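PDB 1OFU: cell division inhibitor SulA, which inhibits cell division as part of the SOS response, probably by binding FtsZ and preventing its polymerization into the Z ring. Local coordinates for residues P1-E6 against Q110-N115; A33-L38 against L81-T86; I39-S44 against I60-A65; L74-L79 against K100-A105. All blocks are in the same frame, centred on the assembly; numbering follows the deposited sequence.

Interaction 1: P1-E6 against Q110-N115; sequences PAAFSE and QAQSLN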
# COMPACT_ATOMS: atom_id res chain seq x y z
N PRO D 1 -5.49 -10.07 17.75
CA PRO D 1 -4.69 -10.51 18.92
C PRO D 1 -3.19 -10.40 18.66
O PRO D 1 -2.69 -10.89 17.64
CB PRO D 1 -5.08 -11.95 19.21
CG PRO D 1 -5.54 -12.42 17.83
CD PRO D 1 -6.29 -11.21 17.25
N ALA D 2 -2.48 -9.75 19.57
CA ALA D 2 -1.03 -9.58 19.46
C ALA D 2 -0.39 -10.95 19.35
O ALA D 2 -0.68 -11.84 20.16
CB ALA D 2 -0.49 -8.83 20.67
N ALA D 3 0.47 -11.14 18.36
CA ALA D 3 1.12 -12.43 18.18
C ALA D 3 2.30 -12.38 17.22
O ALA D 3 2.76 -11.31 16.82
CB ALA D 3 0.10 -13.46 17.70
N PHE D 4 2.78 -13.57 16.85
CA PHE D 4 3.91 -13.72 15.95
C PHE D 4 3.44 -14.16 14.56
O PHE D 4 2.61 -15.05 14.43
CB PHE D 4 4.88 -14.77 16.50
CG PHE D 4 6.03 -15.09 15.58
CD1 PHE D 4 7.19 -14.33 15.60
CD2 PHE D 4 5.94 -16.16 14.68
CE1 PHE D 4 8.26 -14.63 14.74
CE2 PHE D 4 7.00 -16.47 13.82
CZ PHE D 4 8.16 -15.70 13.85
N SER D 5 4.00 -13.52 13.54
CA SER D 5 3.70 -13.84 12.16
C SER D 5 5.04 -13.90 11.46
O SER D 5 6.04 -13.37 11.95
CB SER D 5 2.84 -12.76 11.52
OG SER D 5 1.62 -12.58 12.22
N GLU D 6 5.08 -14.56 10.31
CA GLU D 6 6.32 -14.64 9.57
C GLU D 6 6.03 -14.54 8.09
O GLU D 6 5.12 -15.19 7.58
CB GLU D 6 7.08 -15.93 9.88
CG GLU D 6 8.40 -16.02 9.13
CD GLU D 6 9.26 -17.18 9.60
OE1 GLU D 6 8.85 -18.34 9.40
OE2 GLU D 6 10.34 -16.92 10.16
N GLN D 110 1.50 -5.67 23.86
CA GLN D 110 0.27 -5.46 23.10
C GLN D 110 0.67 -5.02 21.70
O GLN D 110 0.10 -4.08 21.14
CB GLN D 110 -0.61 -4.37 23.74
CG GLN D 110 -1.49 -4.85 24.88
CD GLN D 110 -0.74 -4.99 26.19
OE1 GLN D 110 -0.24 -4.00 26.74
NE2 GLN D 110 -0.66 -6.21 26.70
N ALA D 111 1.65 -5.72 21.14
CA ALA D 111 2.14 -5.38 19.81
C ALA D 111 2.28 -6.61 18.92
O ALA D 111 2.10 -7.75 19.36
CB ALA D 111 3.48 -4.68 19.94
N GLN D 112 2.63 -6.38 17.65
CA GLN D 112 2.79 -7.46 16.69
C GLN D 112 4.25 -7.75 16.37
O GLN D 112 5.03 -6.84 16.11
CB GLN D 112 2.05 -7.14 15.39
CG GLN D 112 0.54 -7.12 15.50
CD GLN D 112 -0.03 -8.43 16.04
OE1 GLN D 112 0.51 -9.51 15.79
NE2 GLN D 112 -1.12 -8.33 16.78
N SER D 113 4.61 -9.02 16.39
CA SER D 113 5.96 -9.42 16.05
C SER D 113 5.90 -9.99 14.63
O SER D 113 5.12 -10.90 14.35
CB SER D 113 6.47 -10.48 17.03
OG SER D 113 7.69 -11.04 16.58
N LEU D 114 6.70 -9.43 13.73
CA LEU D 114 6.73 -9.88 12.34
C LEU D 114 8.15 -10.19 11.92
O LEU D 114 9.02 -9.32 11.94
CB LEU D 114 6.14 -8.81 11.41
CG LEU D 114 6.24 -9.06 9.89
CD1 LEU D 114 5.41 -10.28 9.50
CD2 LEU D 114 5.73 -7.83 9.15
N ASN D 115 8.40 -11.45 11.56
CA ASN D 115 9.72 -11.82 11.11
C ASN D 115 9.68 -11.97 9.61
O ASN D 115 8.72 -12.51 9.05
CB ASN D 115 10.19 -13.12 11.74
CG ASN D 115 11.68 -13.33 11.55
OD1 ASN D 115 12.48 -12.49 11.95
ND2 ASN D 115 12.06 -14.45 10.93
O HOH W 1 2.29 -10.65 14.05
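Strand 4-6 runs parallel to strand 112-115, their axes 4.7 Å apart and 23° from exact alignment, with F4 opposite S113, S5 opposite L114 and E6 opposite N115. The ladder zigzags through S113 N to A3 O, S5 N to S113 O and N115 N to S5 O (3.1 Å), in the manner of a parallel α/β sheet. Ahead of it, where A2 and A3 precede the strand, the side chain of Q112 takes over as partner. Bent at chi2 (-56°), it carries its amide against the backbone: NE2 gives a nearly straight bond to P1 O (3.1 Å), approaching from above that carbonyl's plane, and OE1 receives A3 N (3.0 Å). A water bonded to S5 OG, to Q112 OE1 and to S113 O occupies the face of S5 and L114, where H15 of the second subunit packs. The other face carries F4, S113 and N115. S113 OG lies near the plane of the F4 ring at its edge, 3.5 Å from CD1, while N115 CB packs against CE1 (3.9 Å). L102 of helix 96-109 adjoins both F4 and S113. Farther along, N115 ND2 reaches the anti lone pair of E6 OE2 (3.1 Å), the carboxylate and amide turned 41° apart; ND2 also bonds L91 O, and E6 OE1 forms salt bridges to R99 and R117. Two arginines on one carboxylate oxygen and an amide on the other would favour ionised E6, a buried charge placed where the sheet continues, antiparallel, into the second subunit.

Interaction 2: A33-L38 against L81-T86; sequences ARWLTL and LGRSHT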
# COMPACT_ATOMS: atom_id res chain seq x y z
N ALA D 33 -1.14 4.80 17.08
CA ALA D 33 -0.14 5.85 17.28
C ALA D 33 1.15 5.41 17.97
O ALA D 33 1.52 5.91 19.03
CB ALA D 33 -0.77 7.01 18.06
N ARG D 34 1.85 4.47 17.34
CA ARG D 34 3.11 3.97 17.87
C ARG D 34 4.09 3.79 16.72
O ARG D 34 3.75 3.99 15.56
CB ARG D 34 2.90 2.65 18.61
CG ARG D 34 2.25 2.81 19.97
CD ARG D 34 2.27 1.50 20.73
NE ARG D 34 1.34 0.52 20.17
CZ ARG D 34 1.22 -0.73 20.62
NH1 ARG D 34 0.35 -1.55 20.05
NH2 ARG D 34 1.97 -1.15 21.62
N TRP D 35 5.31 3.39 17.06
CA TRP D 35 6.35 3.21 16.06
C TRP D 35 6.24 1.91 15.29
O TRP D 35 5.62 0.94 15.74
CB TRP D 35 7.74 3.17 16.69
CG TRP D 35 8.24 4.37 17.41
CD1 TRP D 35 8.49 4.48 18.76
CD2 TRP D 35 8.69 5.59 16.83
NE1 TRP D 35 9.08 5.68 19.04
CE2 TRP D 35 9.21 6.39 17.87
CE3 TRP D 35 8.72 6.09 15.52
CZ2 TRP D 35 9.75 7.66 17.65
CZ3 TRP D 35 9.26 7.36 15.30
CH2 TRP D 35 9.77 8.12 16.36
N LEU D 36 6.89 1.91 14.14
CA LEU D 36 7.06 0.73 13.32
C LEU D 36 8.55 0.57 13.60
O LEU D 36 9.35 1.44 13.24
CB LEU D 36 6.85 1.02 11.83
CG LEU D 36 7.46 -0.08 10.95
CD1 LEU D 36 6.88 -1.43 11.36
CD2 LEU D 36 7.20 0.19 9.48
N THR D 37 8.94 -0.50 14.28
CA THR D 37 10.35 -0.69 14.56
C THR D 37 10.92 -1.83 13.74
O THR D 37 10.39 -2.95 13.77
CB THR D 37 10.60 -0.96 16.05
OG1 THR D 37 10.19 0.19 16.79
CG2 THR D 37 12.08 -1.22 16.32
N LEU D 38 11.99 -1.53 13.01
CA LEU D 38 12.67 -2.50 12.18
C LEU D 38 13.96 -2.85 12.90
O LEU D 38 14.74 -1.96 13.27
CB LEU D 38 12.99 -1.89 10.81
CG LEU D 38 11.86 -1.19 10.04
CD1 LEU D 38 12.38 -0.73 8.67
CD2 LEU D 38 10.68 -2.14 9.86
N LEU D 81 8.71 -3.57 25.58
CA LEU D 81 8.52 -2.17 25.98
C LEU D 81 7.20 -1.60 25.50
O LEU D 81 6.74 -0.57 26.00
CB LEU D 81 9.68 -1.32 25.45
CG LEU D 81 11.00 -1.32 26.23
CD1 LEU D 81 11.32 -2.69 26.77
CD2 LEU D 81 12.10 -0.83 25.32
N GLY D 82 6.61 -2.25 24.50
CA GLY D 82 5.32 -1.82 23.98
C GLY D 82 5.24 -0.44 23.36
O GLY D 82 4.17 0.18 23.36
N ARG D 83 6.34 0.04 22.81
CA ARG D 83 6.32 1.36 22.19
C ARG D 83 6.11 1.29 20.68
O ARG D 83 5.97 2.32 20.01
CB ARG D 83 7.63 2.10 22.51
CG ARG D 83 7.40 3.57 22.76
CD ARG D 83 7.68 3.97 24.20
NE ARG D 83 7.44 2.90 25.16
CZ ARG D 83 7.59 3.03 26.47
NH1 ARG D 83 7.97 4.20 26.98
NH2 ARG D 83 7.38 2.00 27.28
N SER D 84 6.09 0.08 20.14
CA SER D 84 5.90 -0.13 18.71
C SER D 84 4.67 -0.99 18.44
O SER D 84 4.44 -1.97 19.14
CB SER D 84 7.12 -0.83 18.11
OG SER D 84 8.31 -0.12 18.38
N HIS D 85 3.86 -0.61 17.46
CA HIS D 85 2.69 -1.41 17.13
C HIS D 85 3.20 -2.68 16.45
O HIS D 85 2.58 -3.74 16.54
CB HIS D 85 1.72 -0.66 16.22
CG HIS D 85 2.33 -0.17 14.94
ND1 HIS D 85 2.42 1.16 14.62
CD2 HIS D 85 2.86 -0.85 13.89
CE1 HIS D 85 2.98 1.29 13.43
NE2 HIS D 85 3.26 0.08 12.97
N THR D 86 4.34 -2.56 15.78
CA THR D 86 4.94 -3.70 15.08
C THR D 86 6.46 -3.67 15.14
O THR D 86 7.07 -2.63 14.88
CB THR D 86 4.55 -3.73 13.58
OG1 THR D 86 3.15 -3.50 13.45
CG2 THR D 86 4.89 -5.08 12.97
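W35 and S84 face each other as a parallel bridge between strands 35-39 and 84-89, two of the three inner strands of the five-stranded parallel α/β sheet. The next bridge joins L36 to T86, one residue out of step: a beta bulge at H85. W35 N bonds R83 O and T37 N bonds T86 O (2.9 Å), while W35 O takes H85 N (2.9 Å). The tight part surrounds the bulge. H85 has CG wedged between its backbone N and carbonyl carbon (chi1 57°), which swings the imidazole back across the partner strand and sets W35 O 3.4 Å above the ring, over its centre. Beyond it L36 CD1 packs on T86 CB (4.0 Å), the two side chains lying alongside each other beneath L27 of helix 13-28. R34 slides past H85 in the opposite direction. Its guanidinium holds G82 O in plane at its edge through NH2 (3.1 Å), with S84 O and H85 CA over one face; D32 forms a salt bridge to NH1, and G109 O and Q110 O take further bonds, so the charged group is gripped by several oxygens. The looser side lies at R83, partly exposed, in a region that binds FtsZ. Its CB leaves the backbone away from strand 35-39, and NH2 turns back to L81 O (2.9 Å), while NH1 has a weak bond to the backbone of another protein's chain. W35 NE1 donates to that chain's backbone as well. Between the strands, T37 OG1 and S84 OG share a hydrogen bond modelled at 2.5 Å, a length short enough to be doubtful in detail.

Interaction 3: I39-S44 against I60-A65; sequences IAPPAS and ILLLQA
I39 and L63 form the last parallel bridge between strands 35-39 and 60-63, which are joined by a beta-alpha-beta crossover through helix 47-52. Both side chains leave on the same face of the sheet, where L74 of helix 68-80 lies against each, and I39 CA passes 3.7 Å from L63 O. The main-chain bond comes at the next residue: A40 N donates to L63 O at 2.8 Å, almost straight at 169°. A40 has positive phi (48°) and turns the chain out of the strand, and its methyl group meets that of A65 at 3.9 Å between the two CB atoms. P41 follows with its ring set obliquely across L62. Extended with CG anti to the backbone N (chi1 -168°), L62 brings CD2 to 3.8 Å from P41 CD; W90 packs on the same proline. From P42 onward the chain departs from strand 60-63 toward helix 47-52. Strand 60-63 is the outermost of the sheet within this chain; I60 to L62 belong to one FtsZ-binding region, and Q64 and A65 to another. The backbone of L62 bonds to a chain of another protein, on which L61 and L63 also pack. Just past the end of the strand, Q64 bends at chi2 so that its amide folds back over the turn: OE1 takes a weak bond from A65 N, while NE2 lies 3.9 Å from P41 CD.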
# COMPACT_ATOMS: atom_id res chain seq x y z
N ILE D 39 14.21 -4.14 13.12
CA ILE D 39 15.41 -4.54 13.83
C ILE D 39 16.43 -5.31 13.00
O ILE D 39 16.16 -6.41 12.51
CB ILE D 39 15.05 -5.34 15.09
CG1 ILE D 39 14.30 -4.41 16.05
CG2 ILE D 39 16.31 -5.93 15.72
CD1 ILE D 39 14.04 -4.97 17.42
N ALA D 40 17.60 -4.70 12.86
CA ALA D 40 18.71 -5.28 12.11
C ALA D 40 18.30 -5.81 10.74
O ALA D 40 18.54 -6.97 10.43
CB ALA D 40 19.36 -6.39 12.93
N PRO D 41 17.67 -4.96 9.91
CA PRO D 41 17.27 -5.41 8.58
C PRO D 41 18.52 -5.61 7.73
O PRO D 41 19.58 -5.09 8.06
CB PRO D 41 16.41 -4.26 8.08
CG PRO D 41 17.07 -3.07 8.70
CD PRO D 41 17.30 -3.55 10.12
N PRO D 42 18.41 -6.35 6.62
CA PRO D 42 19.58 -6.57 5.77
C PRO D 42 20.15 -5.28 5.19
O PRO D 42 19.44 -4.27 5.06
CB PRO D 42 19.05 -7.52 4.70
CG PRO D 42 17.59 -7.18 4.63
CD PRO D 42 17.22 -7.02 6.07
N ALA D 43 21.44 -5.32 4.85
CA ALA D 43 22.15 -4.16 4.31
C ALA D 43 21.40 -3.52 3.16
O ALA D 43 21.51 -2.32 2.92
CB ALA D 43 23.55 -4.58 3.86
N SER D 44 20.63 -4.33 2.45
CA SER D 44 19.84 -3.85 1.32
C SER D 44 18.87 -2.73 1.74
O SER D 44 18.66 -1.78 1.00
CB SER D 44 19.06 -5.01 0.70
OG SER D 44 18.50 -4.63 -0.53
N ILE D 60 8.89 5.72 11.82
CA ILE D 60 9.74 4.55 11.74
C ILE D 60 11.00 4.69 12.57
O ILE D 60 11.59 5.77 12.65
CB ILE D 60 10.14 4.27 10.28
CG1 ILE D 60 8.90 3.89 9.49
CG2 ILE D 60 11.20 3.16 10.20
CD1 ILE D 60 9.14 3.78 8.02
N LEU D 61 11.40 3.59 13.19
CA LEU D 61 12.60 3.53 14.00
C LEU D 61 13.36 2.33 13.46
O LEU D 61 12.79 1.23 13.34
CB LEU D 61 12.24 3.33 15.48
CG LEU D 61 12.74 4.40 16.45
CD1 LEU D 61 12.34 5.77 15.96
CD2 LEU D 61 12.18 4.13 17.83
N LEU D 62 14.62 2.53 13.11
CA LEU D 62 15.45 1.46 12.57
C LEU D 62 16.60 1.24 13.55
O LEU D 62 17.42 2.14 13.75
CB LEU D 62 15.98 1.85 11.19
CG LEU D 62 16.63 0.80 10.30
CD1 LEU D 62 17.20 1.50 9.07
CD2 LEU D 62 17.75 0.06 11.03
N LEU D 63 16.65 0.06 14.15
CA LEU D 63 17.71 -0.25 15.12
C LEU D 63 18.65 -1.31 14.59
O LEU D 63 18.24 -2.20 13.84
CB LEU D 63 17.10 -0.74 16.43
CG LEU D 63 15.93 0.06 17.01
CD1 LEU D 63 15.52 -0.57 18.33
CD2 LEU D 63 16.33 1.52 17.21
N GLN D 64 19.92 -1.22 14.97
CA GLN D 64 20.91 -2.19 14.53
C GLN D 64 21.27 -3.16 15.64
O GLN D 64 20.98 -2.92 16.82
CB GLN D 64 22.17 -1.48 14.04
CG GLN D 64 22.10 -1.08 12.58
CD GLN D 64 21.65 -2.22 11.69
OE1 GLN D 64 22.06 -3.37 11.88
NE2 GLN D 64 20.81 -1.92 10.70
N ALA D 65 21.90 -4.27 15.25
CA ALA D 65 22.32 -5.31 16.18
C ALA D 65 23.52 -6.00 15.55
O ALA D 65 23.58 -6.15 14.33
CB ALA D 65 21.19 -6.30 16.41

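Interaction 4: L74-L79 against K100-A105; sequences LSCEAL and KQLSRA
The amide of Q101 is the flat group in this contact, and C76 SG meets it obliquely, off the amide plane and displaced past its rim between CG and NE2. The sulfur is 3.3 Å from Q101 NE2. An extended chain brings the amide there: CG stands anti to the backbone N (chi1 -157°), and the rest of the side chain reaches across toward helix 68-80. On its other flank the same sulfur touches L102 CD2 at 3.5 Å, and that methyl also rests 3.8 Å from S75 CB. C76 SG thus fits between the side chains of two consecutive residues, Q101 and L102, of the facing helix.

Helices 68-80 and 96-109 lie side by side on one face of the parallel α/β sheet, their segment axes 8.5 Å apart and only 17° from parallel. The small side chains of C76 and A105 are consistent with so close an approach. A105 CB sits 3.3 Å from C76 O and 3.8 Å from C76 CB, and the CA atoms of these two residues are the nearest pair across the contact. L79, one turn on from C76 and S75, rests its CB on A105 and directs CD1 at L102 O, 3.6 Å away. The side chains of L79 and L102 both continue down to S113 of strand 112-118. The hydroxyl of S75 is engaged within its own helix and beneath it, bonded to A71 O and to S89 OG.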
# COMPACT_ATOMS: atom_id res chain seq x y z
N LEU D 74 17.14 -7.92 21.06
CA LEU D 74 16.69 -6.55 20.82
C LEU D 74 15.23 -6.56 20.36
O LEU D 74 14.45 -5.69 20.75
CB LEU D 74 17.56 -5.87 19.76
CG LEU D 74 17.75 -4.35 19.93
CD1 LEU D 74 18.44 -3.79 18.70
CD2 LEU D 74 16.42 -3.67 20.14
N SER D 75 14.85 -7.53 19.53
CA SER D 75 13.47 -7.62 19.04
C SER D 75 12.48 -7.84 20.19
O SER D 75 11.46 -7.15 20.27
CB SER D 75 13.33 -8.76 18.03
OG SER D 75 14.12 -8.54 16.88
N CYS D 76 12.78 -8.79 21.07
CA CYS D 76 11.90 -9.08 22.19
C CYS D 76 11.77 -7.87 23.10
O CYS D 76 10.70 -7.57 23.62
CB CYS D 76 12.42 -10.27 22.99
SG CYS D 76 12.50 -11.83 22.07
N GLU D 77 12.88 -7.16 23.29
CA GLU D 77 12.90 -5.99 24.15
C GLU D 77 12.00 -4.88 23.61
O GLU D 77 11.18 -4.32 24.34
CB GLU D 77 14.34 -5.48 24.30
CG GLU D 77 14.55 -4.68 25.56
CD GLU D 77 14.20 -5.47 26.81
OE1 GLU D 77 14.83 -6.52 27.03
OE2 GLU D 77 13.30 -5.03 27.56
N ALA D 78 12.15 -4.56 22.32
CA ALA D 78 11.34 -3.52 21.69
C ALA D 78 9.86 -3.89 21.73
O ALA D 78 9.00 -3.02 21.86
CB ALA D 78 11.80 -3.31 20.24
N LEU D 79 9.55 -5.18 21.61
CA LEU D 79 8.17 -5.64 21.67
C LEU D 79 7.68 -5.46 23.10
O LEU D 79 6.62 -4.88 23.36
CB LEU D 79 8.08 -7.11 21.28
CG LEU D 79 8.24 -7.45 19.80
CD1 LEU D 79 8.70 -8.89 19.64
CD2 LEU D 79 6.94 -7.21 19.08
N LYS D 100 8.55 -18.42 20.27
CA LYS D 100 7.75 -18.34 21.48
C LYS D 100 8.16 -17.09 22.26
O LYS D 100 7.32 -16.34 22.75
CB LYS D 100 7.95 -19.59 22.33
CG LYS D 100 7.01 -19.69 23.52
CD LYS D 100 5.55 -19.75 23.08
CE LYS D 100 4.61 -19.87 24.27
NZ LYS D 100 3.19 -19.98 23.85
N GLN D 101 9.48 -16.88 22.35
CA GLN D 101 10.04 -15.73 23.05
C GLN D 101 9.49 -14.45 22.43
O GLN D 101 9.03 -13.55 23.14
CB GLN D 101 11.56 -15.74 22.94
CG GLN D 101 12.27 -14.97 24.04
CD GLN D 101 13.78 -14.90 23.83
OE1 GLN D 101 14.42 -15.89 23.47
NE2 GLN D 101 14.36 -13.72 24.08
N LEU D 102 9.53 -14.37 21.09
CA LEU D 102 9.03 -13.20 20.38
C LEU D 102 7.54 -13.03 20.61
O LEU D 102 7.04 -11.92 20.78
CB LEU D 102 9.29 -13.33 18.87
CG LEU D 102 10.74 -13.21 18.39
CD1 LEU D 102 10.81 -13.40 16.88
CD2 LEU D 102 11.28 -11.85 18.78
N SER D 103 6.83 -14.15 20.63
CA SER D 103 5.39 -14.14 20.83
C SER D 103 5.03 -13.61 22.22
O SER D 103 4.14 -12.77 22.38
CB SER D 103 4.82 -15.55 20.65
OG SER D 103 3.41 -15.52 20.62
N ARG D 104 5.73 -14.12 23.23
CA ARG D 104 5.49 -13.70 24.61
C ARG D 104 5.77 -12.20 24.73
O ARG D 104 4.97 -11.45 25.29
CB ARG D 104 6.40 -14.48 25.56
CG ARG D 104 6.24 -14.10 27.02
CD ARG D 104 7.13 -14.96 27.91
NE ARG D 104 7.03 -14.59 29.32
CZ ARG D 104 7.43 -13.43 29.83
NH1 ARG D 104 7.28 -13.19 31.13
NH2 ARG D 104 7.98 -12.51 29.05
N ALA D 105 6.91 -11.77 24.19
CA ALA D 105 7.29 -10.36 24.24
C ALA D 105 6.23 -9.49 23.58
O ALA D 105 5.92 -8.40 24.06
CB ALA D 105 8.64 -10.17 23.56

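In the fold
Interactions 1, 2 and 3 follow the five-stranded parallel sheet from side to side, in the order 4-10, 112-118, 84-89, 35-39, 60-63. Interactions 1 and 2 have centres 11 Å apart and touch where strand 112-118 meets strand 84-89; the centres of interactions 2 and 3 are 14 Å apart, linked through strands 35-39 and 60-63. Interactions 1 and 3 lie about 17 Å apart, centre to centre. Interaction 4 packs helices 68-80 and 96-109 over the sheet, touching interactions 1 and 3. Along the chain, interaction 1 joins the two ends and encloses the others. One sheet edge thus meets the second subunit, the other a different protein's chain.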